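Local coordinates for berberine bridge enzyme-like protein (Arabidopsis thaliana, PDB 5D79), which binds FAD as an oxidoreductase of the berberine bridge enzyme-like family and is involved in adaptation to salt stress, at residues Arg360-Lys366 with Tyr429-Glu435; Arg292-Val298 with Leu388-Arg394. All coordinates share one frame; numbering follows the deposited sequence.

How the contacts relate
From the N terminus, the chain first reaches 292-298, the turn between strands 284-292 and 298-306. It then runs through 360-366, which enters edge strand 363-372. After helix 378-388 comes 388-394, and contact 2 closes a loop of about 90 residues back to the turn. Strand 425-434 follows, and contact 1 closes a second loop from 429-435 back to 360-366. The two loops cross, because the segments alternate along the chain. Contact 1 lies within a seven-stranded antiparallel sheet, beside the FAD. Contact 2 joins two connections at the sheet's end, the hairpin turn and the link from helix 378-388 to strand 396-402. The centres are about 15 Å apart.

Contact 1: Arg360-Lys366 with Tyr429-Glu435; sequences RTSLSFK and YVAYWRE
One face of the W433 indole lies over S364 CB and F365 N. S364 CB sits 3.6 Å from the centroid of the W433 five-membered ring, a CH-pi contact. The W433 chi1 of 66° tucks CG between the N and C branches of its backbone and swings the ring across strand 363-366. W433 CZ3 and CH2 reach the backbone of F365, and CZ3 also meets K366 N. With W433 cut back to alanine, S364 CB would probably lose its ring cover, Y447 its stacking partner, and D438, which bonds W433 NE1 and S364 OG, one of its mates.

On the other face of the sheet, F365 and Y432 run alongside each other in one direction, with ring planes 52° apart. F365 CB comes over one face of the Y432 ring, 3.6 Å from Y432 CD2. V430 CG2 also meets F365 CB. The F365 side chain lies about 4 Å from the bound FAD and about 5 Å from that of H111, known to attach flavin covalently but unlinked in this structure.

Antiparallel backbone pairs hold these groups in register. S364 N bonds W433 O at 2.8 Å, and W433 N bonds S364 O. K366 and A431 form a second pair.

Just beyond the paired strands, R360 NH1 meets E435 OE1 at 3.1 Å, on its syn lone pair. The guanidinium and carboxylate are nearly coplanar. R360 NE bonds D62 O. This salt bridge joins the loop entering the edge strand to its neighbour's end. F365 on Y432 brings one face next to the flavin, while W433 covers S364 on the other.

Contact 2: Arg292-Val298 with Leu388-Arg394; sequences RSNKNAV and LEAPEAR
R292 reaches across to the backbone of 388-394. It presents its NE/NH2 edge to the L388 carbonyl, and both nitrogens bond the same oxygen. R292 NE lies 3.2 Å from L388 O and R292 NH2 lies 3.1 Å from it. The oxygen is close to the guanidinium plane for both bonds. A bend at chi2 (-71°) turns the R292 chain so that this edge faces L388. The other end nitrogen, R292 NH1, bonds N296 OD1 at 2.9 Å, within its own loop. The guanidinium is therefore held at two places on its edge, which limits its rotation.

R394 packs against a face of the same group. R394 CA stands over the centre of the R292 guanidinium, 3.9 Å above the plane. R394 CG lies 3.7 Å from R292 NH1, and the two side chains cross at about a right angle. Their charged ends do not touch. Nearer its own backbone, R292 CG meets R394 O. One water accepts from R292 N and donates to R394 O. A second donates to L388 O and makes a weak bond with R292 NE.

V298 adds the apolar part. It crosses the side chains of E389 and L388 at about a right angle, with V298 CG2 3.7 Å from E389 CG and 4.1 Å from L388 CB.

The loop from 292 to 298 contains a type I beta turn from S293 to N296. It joins strands 284-292 and 298-306 as a beta hairpin. The partner segment links helix 378-388 to strand 396-402, which pairs with 284-292. This is a hairpin end held to a helix-to-strand connection of the antiparallel sheet, away from the flavin site.

Contact 1: Arg360-Lys366 with Tyr429-Glu435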
ATOM      1  N   ARG A 360       1.883  -8.513 -14.858  1.00 35.38           N
ATOM      2  CA  ARG A 360       2.862  -7.454 -14.656  1.00 34.23           C
ATOM      3  C   ARG A 360       2.311  -6.133 -15.174  1.00 33.14           C
ATOM      4  O   ARG A 360       1.685  -6.098 -16.229  1.00 37.55           O
ATOM      5  CB  ARG A 360       4.180  -7.811 -15.358  1.00 35.65           C
ATOM      6  CG  ARG A 360       5.418  -7.116 -14.794  1.00 37.27           C
ATOM      7  CD  ARG A 360       6.680  -7.616 -15.475  1.00 38.26           C
ATOM      8  NE  ARG A 360       7.889  -6.896 -15.072  1.00 39.89           N
ATOM      9  CZ  ARG A 360       8.253  -5.705 -15.543  1.00 41.72           C
ATOM     10  NH1 ARG A 360       7.485  -5.067 -16.420  1.00 44.72           N
ATOM     11  NH2 ARG A 360       9.379  -5.145 -15.129  1.00 40.30           N
ATOM     12  N   THR A 361       2.513  -5.050 -14.431  1.00 27.62           N
ATOM     13  CA  THR A 361       2.133  -3.738 -14.928  1.00 25.48           C
ATOM     14  C   THR A 361       3.081  -3.282 -16.038  1.00 29.01           C
ATOM     15  O   THR A 361       4.191  -3.812 -16.193  1.00 28.72           O
ATOM     16  CB  THR A 361       2.133  -2.690 -13.821  1.00 26.60           C
ATOM     17  OG1 THR A 361       1.688  -1.439 -14.356  1.00 26.21           O
ATOM     18  CG2 THR A 361       3.537  -2.527 -13.264  1.00 25.33           C
ATOM     19  N   SER A 362       2.646  -2.295 -16.811  1.00 29.49           N
ATOM     20  CA  SER A 362       3.478  -1.782 -17.892  1.00 30.15           C
ATOM     21  C   SER A 362       3.811  -0.321 -17.649  1.00 28.11           C
ATOM     22  O   SER A 362       4.537   0.291 -18.431  1.00 29.20           O
ATOM     23  CB  SER A 362       2.782  -1.959 -19.246  1.00 32.11           C
ATOM     24  OG  SER A 362       1.877  -0.904 -19.514  1.00 33.98           O
ATOM     25  N   LEU A 363       3.283   0.226 -16.554  1.00 23.15           N
ATOM     26  CA  LEU A 363       3.470   1.634 -16.216  1.00 26.21           C
ATOM     27  C   LEU A 363       4.383   1.817 -15.013  1.00 28.50           C
ATOM     28  O   LEU A 363       4.066   1.363 -13.905  1.00 22.27           O
ATOM     29  CB  LEU A 363       2.124   2.317 -15.934  1.00 22.52           C
ATOM     30  CG  LEU A 363       1.094   2.266 -17.068  1.00 21.29           C
ATOM     31  CD1 LEU A 363      -0.074   3.180 -16.781  1.00 18.26           C
ATOM     32  CD2 LEU A 363       1.753   2.627 -18.401  1.00 24.20           C
ATOM     33  N   SER A 364       5.521   2.475 -15.248  1.00 29.37           N
ATOM     34  CA  SER A 364       6.414   2.903 -14.174  1.00 23.61           C
ATOM     35  C   SER A 364       5.812   4.119 -13.498  1.00 21.73           C
ATOM     36  O   SER A 364       4.985   4.812 -14.085  1.00 20.74           O
ATOM     37  CB  SER A 364       7.811   3.236 -14.704  1.00 23.52           C
ATOM     38  OG  SER A 364       8.438   2.097 -15.257  1.00 24.21           O
ATOM     39  N   PHE A 365       6.229   4.392 -12.269  1.00 22.98           N
ATOM     40  CA  PHE A 365       5.679   5.534 -11.562  1.00 20.15           C
ATOM     41  C   PHE A 365       6.638   6.087 -10.502  1.00 21.87           C
ATOM     42  O   PHE A 365       7.590   5.419 -10.087  1.00 24.54           O
ATOM     43  CB  PHE A 365       4.328   5.155 -10.928  1.00 17.02           C
ATOM     44  CG  PHE A 365       4.424   4.056  -9.908  1.00 17.82           C
ATOM     45  CD1 PHE A 365       4.775   4.336  -8.592  1.00 15.73           C
ATOM     46  CD2 PHE A 365       4.167   2.736 -10.262  1.00 20.69           C
ATOM     47  CE1 PHE A 365       4.881   3.323  -7.654  1.00 14.48           C
ATOM     48  CE2 PHE A 365       4.268   1.713  -9.319  1.00 21.31           C
ATOM     49  CZ  PHE A 365       4.628   2.009  -8.015  1.00 17.35           C
ATOM     50  N   LYS A 366       6.389   7.330 -10.106  1.00 16.37           N
ATOM     51  CA  LYS A 366       6.970   7.912  -8.913  1.00 17.62           C
ATOM     52  C   LYS A 366       5.817   8.482  -8.102  1.00 19.81           C
ATOM     53  O   LYS A 366       5.011   9.245  -8.630  1.00 21.41           O
ATOM     54  CB  LYS A 366       7.981   8.998  -9.258  1.00 14.65           C
ATOM     55  CG  LYS A 366       8.461   9.757  -8.049  1.00 16.17           C
ATOM     56  CD  LYS A 366       9.079   8.819  -7.029  1.00 16.29           C
ATOM     57  CE  LYS A 366       9.438   9.578  -5.771  1.00 19.55           C
ATOM     58  NZ  LYS A 366      10.159   8.755  -4.752  1.00 21.15           N
ATOM     59  N   TYR A 429       0.386  12.334  -4.917  1.00 15.01           N
ATOM     60  CA  TYR A 429       0.794  12.839  -6.224  1.00 14.78           C
ATOM     61  C   TYR A 429       1.620  11.753  -6.899  1.00 11.46           C
ATOM     62  O   TYR A 429       2.702  11.401  -6.426  1.00 17.85           O
ATOM     63  CB  TYR A 429       1.616  14.126  -6.095  1.00 13.97           C
ATOM     64  CG  TYR A 429       1.351  14.942  -4.836  1.00 16.95           C
ATOM     65  CD1 TYR A 429       2.008  14.649  -3.633  1.00 20.00           C
ATOM     66  CD2 TYR A 429       0.475  16.027  -4.853  1.00 14.23           C
ATOM     67  CE1 TYR A 429       1.784  15.398  -2.492  1.00 17.43           C
ATOM     68  CE2 TYR A 429       0.240  16.774  -3.716  1.00 13.49           C
ATOM     69  CZ  TYR A 429       0.896  16.461  -2.537  1.00 16.81           C
ATOM     70  OH  TYR A 429       0.675  17.216  -1.400  1.00 14.99           O
ATOM     71  N   VAL A 430       1.119  11.207  -7.998  1.00 13.20           N
ATOM     72  CA  VAL A 430       1.805  10.090  -8.646  1.00 17.01           C
ATOM     73  C   VAL A 430       1.837  10.282 -10.171  1.00 18.67           C
ATOM     74  O   VAL A 430       0.840  10.636 -10.793  1.00 15.07           O
ATOM     75  CB  VAL A 430       1.144   8.733  -8.268  1.00 18.28           C
ATOM     76  CG1 VAL A 430      -0.363   8.773  -8.506  1.00 19.49           C
ATOM     77  CG2 VAL A 430       1.795   7.568  -9.000  1.00 12.10           C
ATOM     78  N   ALA A 431       3.010  10.103 -10.762  1.00 17.67           N
ATOM     79  CA  ALA A 431       3.129  10.210 -12.201  1.00 18.75           C
ATOM     80  C   ALA A 431       3.426   8.831 -12.770  1.00 19.82           C
ATOM     81  O   ALA A 431       4.314   8.144 -12.285  1.00 21.50           O
ATOM     82  CB  ALA A 431       4.215  11.209 -12.586  1.00 18.04           C
ATOM     83  N   TYR A 432       2.657   8.429 -13.780  1.00 20.74           N
ATOM     84  CA  TYR A 432       2.871   7.169 -14.475  1.00 18.13           C
ATOM     85  C   TYR A 432       3.491   7.431 -15.838  1.00 20.67           C
ATOM     86  O   TYR A 432       3.294   8.493 -16.429  1.00 22.04           O
ATOM     87  CB  TYR A 432       1.553   6.402 -14.630  1.00 18.65           C
ATOM     88  CG  TYR A 432       0.979   5.927 -13.313  1.00 18.82           C
ATOM     89  CD1 TYR A 432       0.150   6.742 -12.555  1.00 20.19           C
ATOM     90  CD2 TYR A 432       1.271   4.664 -12.828  1.00 18.29           C
ATOM     91  CE1 TYR A 432      -0.363   6.308 -11.345  1.00 20.54           C
ATOM     92  CE2 TYR A 432       0.759   4.222 -11.633  1.00 17.74           C
ATOM     93  CZ  TYR A 432      -0.052   5.047 -10.888  1.00 20.29           C
ATOM     94  OH  TYR A 432      -0.548   4.600  -9.683  1.00 19.18           O
ATOM     95  N   TRP A 433       4.259   6.470 -16.328  1.00 22.19           N
ATOM     96  CA  TRP A 433       4.798   6.559 -17.674  1.00 22.13           C
ATOM     97  C   TRP A 433       5.043   5.161 -18.232  1.00 22.82           C
ATOM     98  O   TRP A 433       5.178   4.201 -17.478  1.00 22.43           O
ATOM     99  CB  TRP A 433       6.084   7.405 -17.700  1.00 18.04           C
ATOM    100  CG  TRP A 433       7.283   6.851 -16.965  1.00 20.02           C
ATOM    101  CD1 TRP A 433       8.253   6.021 -17.471  1.00 23.30           C
ATOM    102  CD2 TRP A 433       7.671   7.131 -15.612  1.00 22.68           C
ATOM    103  NE1 TRP A 433       9.203   5.754 -16.507  1.00 20.39           N
ATOM    104  CE2 TRP A 433       8.870   6.424 -15.362  1.00 18.24           C
ATOM    105  CE3 TRP A 433       7.114   7.903 -14.584  1.00 20.79           C
ATOM    106  CZ2 TRP A 433       9.516   6.468 -14.137  1.00 17.93           C
ATOM    107  CZ3 TRP A 433       7.759   7.940 -13.361  1.00 21.60           C
ATOM    108  CH2 TRP A 433       8.947   7.225 -13.148  1.00 23.72           C
ATOM    109  N   ARG A 434       5.082   5.049 -19.557  1.00 21.81           N
ATOM    110  CA  ARG A 434       5.274   3.757 -20.203  1.00 24.66           C
ATOM    111  C   ARG A 434       6.688   3.239 -19.957  1.00 25.20           C
ATOM    112  O   ARG A 434       7.652   4.002 -20.012  1.00 23.44           O
ATOM    113  CB  ARG A 434       4.989   3.861 -21.705  1.00 28.86           C
ATOM    114  CG  ARG A 434       3.547   4.196 -22.037  1.00 31.03           C
ATOM    115  CD  ARG A 434       3.299   4.202 -23.543  1.00 35.57           C
ATOM    116  NE  ARG A 434       3.583   2.914 -24.173  1.00 38.28           N
ATOM    117  CZ  ARG A 434       2.706   1.920 -24.285  1.00 41.85           C
ATOM    118  NH1 ARG A 434       1.470   2.044 -23.807  1.00 37.87           N
ATOM    119  NH2 ARG A 434       3.066   0.791 -24.877  1.00 45.99           N
ATOM    120  N   GLU A 435       6.801   1.941 -19.685  1.00 25.37           N
ATOM    121  CA  GLU A 435       8.069   1.331 -19.299  1.00 28.04           C
ATOM    122  C   GLU A 435       9.133   1.403 -20.395  1.00 30.08           C
ATOM    123  O   GLU A 435      10.331   1.368 -20.109  1.00 32.32           O
ATOM    124  CB  GLU A 435       7.841  -0.125 -18.893  1.00 32.30           C
ATOM    125  CG  GLU A 435       7.118  -0.950 -19.938  1.00 33.40           C
ATOM    126  CD  GLU A 435       6.847  -2.360 -19.469  1.00 34.08           C
ATOM    127  OE1 GLU A 435       7.564  -2.841 -18.569  1.00 31.09           O
ATOM    128  OE2 GLU A 435       5.908  -2.985 -19.996  1.00 38.11           O
TER

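Contact 2: Arg292-Val298 with Leu388-Arg394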
ATOM      1  N   ARG A 292      -5.982  13.459 -16.216  1.00 23.39           N
ATOM      2  CA  ARG A 292      -6.428  13.622 -17.597  1.00 30.23           C
ATOM      3  C   ARG A 292      -7.668  12.801 -17.900  1.00 30.95           C
ATOM      4  O   ARG A 292      -7.880  11.734 -17.320  1.00 31.46           O
ATOM      5  CB  ARG A 292      -5.335  13.215 -18.587  1.00 34.76           C
ATOM      6  CG  ARG A 292      -4.140  14.120 -18.643  1.00 36.91           C
ATOM      7  CD  ARG A 292      -4.435  15.466 -19.291  1.00 35.01           C
ATOM      8  NE  ARG A 292      -3.289  16.346 -19.097  1.00 35.28           N
ATOM      9  CZ  ARG A 292      -2.301  16.486 -19.975  1.00 38.10           C
ATOM     10  NH1 ARG A 292      -2.341  15.826 -21.128  1.00 42.96           N
ATOM     11  NH2 ARG A 292      -1.284  17.297 -19.707  1.00 34.07           N
ATOM     12  N   SER A 293      -8.474  13.302 -18.830  1.00 37.26           N
ATOM     13  CA  SER A 293      -9.593  12.545 -19.373  1.00 42.00           C
ATOM     14  C   SER A 293      -9.219  11.953 -20.730  1.00 46.47           C
ATOM     15  O   SER A 293      -8.179  12.295 -21.296  1.00 43.97           O
ATOM     16  CB  SER A 293     -10.833  13.433 -19.499  1.00 44.12           C
ATOM     17  OG  SER A 293     -10.604  14.503 -20.395  1.00 47.20           O
ATOM     18  N   ASN A 294     -10.076  11.070 -21.245  1.00 58.53           N
ATOM     19  CA  ASN A 294      -9.889  10.464 -22.568  1.00 63.81           C
ATOM     20  C   ASN A 294      -9.731  11.517 -23.659  1.00 61.06           C
ATOM     21  O   ASN A 294      -9.089  11.280 -24.681  1.00 63.84           O
ATOM     22  CB  ASN A 294     -11.065   9.544 -22.928  1.00 71.28           C
ATOM     23  CG  ASN A 294     -11.601   8.768 -21.731  1.00 76.59           C
ATOM     24  OD1 ASN A 294     -10.920   8.614 -20.714  1.00 78.10           O
ATOM     25  ND2 ASN A 294     -12.833   8.272 -21.853  1.00 77.96           N
ATOM     26  N   LYS A 295     -10.333  12.678 -23.430  1.00 53.04           N
ATOM     27  CA  LYS A 295     -10.259  13.786 -24.364  1.00 50.04           C
ATOM     28  C   LYS A 295      -9.044  14.662 -24.074  1.00 49.18           C
ATOM     29  O   LYS A 295      -8.995  15.823 -24.479  1.00 49.54           O
ATOM     30  CB  LYS A 295     -11.545  14.611 -24.305  1.00 50.12           C
ATOM     31  CG  LYS A 295     -12.792  13.857 -24.782  1.00 51.15           C
ATOM     32  CD  LYS A 295     -14.044  14.720 -24.659  1.00 50.71           C
ATOM     33  CE  LYS A 295     -15.078  14.380 -25.716  1.00 50.98           C
ATOM     34  NZ  LYS A 295     -15.636  15.625 -26.325  1.00 52.37           N
ATOM     35  N   ASN A 296      -8.073  14.092 -23.363  1.00 48.87           N
ATOM     36  CA  ASN A 296      -6.777  14.729 -23.106  1.00 47.66           C
ATOM     37  C   ASN A 296      -6.871  16.117 -22.462  1.00 45.63           C
ATOM     38  O   ASN A 296      -6.119  17.029 -22.809  1.00 46.37           O
ATOM     39  CB  ASN A 296      -5.974  14.817 -24.408  1.00 49.50           C
ATOM     40  CG  ASN A 296      -4.486  14.996 -24.166  1.00 52.05           C
ATOM     41  OD1 ASN A 296      -3.947  14.562 -23.143  1.00 48.64           O
ATOM     42  ND2 ASN A 296      -3.813  15.640 -25.110  1.00 56.09           N
ATOM     43  N   ALA A 297      -7.792  16.264 -21.514  1.00 42.58           N
ATOM     44  CA  ALA A 297      -7.918  17.497 -20.747  1.00 37.17           C
ATOM     45  C   ALA A 297      -8.058  17.185 -19.260  1.00 30.06           C
ATOM     46  O   ALA A 297      -8.552  16.125 -18.878  1.00 28.52           O
ATOM     47  CB  ALA A 297      -9.096  18.307 -21.235  1.00 37.66           C
ATOM     48  N   VAL A 298      -7.611  18.111 -18.423  1.00 28.11           N
ATOM     49  CA  VAL A 298      -7.710  17.945 -16.983  1.00 23.07           C
ATOM     50  C   VAL A 298      -9.169  18.002 -16.536  1.00 22.49           C
ATOM     51  O   VAL A 298      -9.947  18.854 -16.978  1.00 21.85           O
ATOM     52  CB  VAL A 298      -6.886  19.019 -16.247  1.00 21.60           C
ATOM     53  CG1 VAL A 298      -6.907  18.793 -14.745  1.00 17.17           C
ATOM     54  CG2 VAL A 298      -5.469  19.013 -16.759  1.00 22.61           C
ATOM     55  N   LEU A 388      -1.190  19.793 -13.681  1.00 18.64           N
ATOM     56  CA  LEU A 388      -1.594  18.582 -14.387  1.00 18.05           C
ATOM     57  C   LEU A 388      -1.759  18.809 -15.893  1.00 18.08           C
ATOM     58  O   LEU A 388      -1.801  17.858 -16.673  1.00 18.38           O
ATOM     59  CB  LEU A 388      -2.890  18.032 -13.790  1.00 19.14           C
ATOM     60  CG  LEU A 388      -2.723  17.199 -12.517  1.00 21.45           C
ATOM     61  CD1 LEU A 388      -4.009  17.184 -11.738  1.00 19.83           C
ATOM     62  CD2 LEU A 388      -2.307  15.784 -12.859  1.00 20.41           C
ATOM     63  N   GLU A 389      -1.839  20.069 -16.303  1.00 18.98           N
ATOM     64  CA  GLU A 389      -1.865  20.401 -17.721  1.00 20.48           C
ATOM     65  C   GLU A 389      -0.490  20.208 -18.376  1.00 22.29           C
ATOM     66  O   GLU A 389      -0.366  20.288 -19.601  1.00 21.65           O
ATOM     67  CB  GLU A 389      -2.340  21.837 -17.919  1.00 23.07           C
ATOM     68  CG  GLU A 389      -3.575  22.191 -17.110  1.00 28.94           C
ATOM     69  CD  GLU A 389      -4.038  23.627 -17.336  1.00 36.97           C
ATOM     70  OE1 GLU A 389      -3.264  24.425 -17.909  1.00 41.19           O
ATOM     71  OE2 GLU A 389      -5.177  23.957 -16.944  1.00 38.85           O
ATOM     72  N   ALA A 390       0.533  19.966 -17.556  1.00 24.26           N
ATOM     73  CA  ALA A 390       1.902  19.748 -18.036  1.00 23.20           C
ATOM     74  C   ALA A 390       1.977  18.524 -18.939  1.00 26.31           C
ATOM     75  O   ALA A 390       1.276  17.543 -18.703  1.00 25.65           O
ATOM     76  CB  ALA A 390       2.862  19.597 -16.861  1.00 23.01           C
ATOM     77  N   PRO A 391       2.829  18.578 -19.980  1.00 29.49           N
ATOM     78  CA  PRO A 391       2.901  17.475 -20.939  1.00 27.25           C
ATOM     79  C   PRO A 391       3.285  16.178 -20.252  1.00 24.46           C
ATOM     80  O   PRO A 391       2.706  15.135 -20.551  1.00 24.14           O
ATOM     81  CB  PRO A 391       3.996  17.920 -21.918  1.00 28.74           C
ATOM     82  CG  PRO A 391       4.135  19.391 -21.722  1.00 30.82           C
ATOM     83  CD  PRO A 391       3.811  19.637 -20.286  1.00 31.41           C
ATOM     84  N   GLU A 392       4.236  16.258 -19.324  1.00 25.06           N
ATOM     85  CA  GLU A 392       4.748  15.075 -18.639  1.00 23.43           C
ATOM     86  C   GLU A 392       3.772  14.589 -17.547  1.00 22.32           C
ATOM     87  O   GLU A 392       3.979  13.546 -16.930  1.00 22.04           O
ATOM     88  CB  GLU A 392       6.160  15.353 -18.074  1.00 24.23           C
ATOM     89  CG  GLU A 392       6.268  16.245 -16.823  1.00 28.57           C
ATOM     90  CD  GLU A 392       6.266  17.745 -17.115  1.00 27.66           C
ATOM     91  OE1 GLU A 392       5.953  18.137 -18.253  1.00 24.35           O
ATOM     92  OE2 GLU A 392       6.571  18.537 -16.190  1.00 27.64           O
ATOM     93  N   ALA A 393       2.683  15.323 -17.339  1.00 24.18           N
ATOM     94  CA  ALA A 393       1.644  14.884 -16.405  1.00 24.51           C
ATOM     95  C   ALA A 393       0.454  14.211 -17.104  1.00 21.50           C
ATOM     96  O   ALA A 393      -0.634  14.136 -16.528  1.00 22.98           O
ATOM     97  CB  ALA A 393       1.156  16.062 -15.572  1.00 24.96           C
ATOM     98  N   ARG A 394       0.654  13.735 -18.334  1.00 18.07           N
ATOM     99  CA  ARG A 394      -0.420  13.104 -19.101  1.00 21.14           C
ATOM    100  C   ARG A 394      -0.926  11.830 -18.434  1.00 23.72           C
ATOM    101  O   ARG A 394      -2.122  11.527 -18.495  1.00 25.86           O
ATOM    102  CB  ARG A 394       0.024  12.776 -20.534  1.00 22.80           C
ATOM    103  CG  ARG A 394      -1.152  12.362 -21.418  1.00 28.28           C
ATOM    104  CD  ARG A 394      -0.749  12.107 -22.852  1.00 35.69           C
ATOM    105  NE  ARG A 394       0.174  10.977 -22.975  1.00 45.65           N
ATOM    106  CZ  ARG A 394      -0.200   9.705 -23.126  1.00 44.36           C
ATOM    107  NH1 ARG A 394      -1.489   9.392 -23.160  1.00 43.62           N
ATOM    108  NH2 ARG A 394       0.715   8.745 -23.238  1.00 42.54           N
TER
HETATM  109  O   HOH W   1      -3.799  11.682 -16.131  1.00 14.45           O
HETATM  110  O   HOH W   2      -3.442  15.923 -16.247  1.00 42.03           O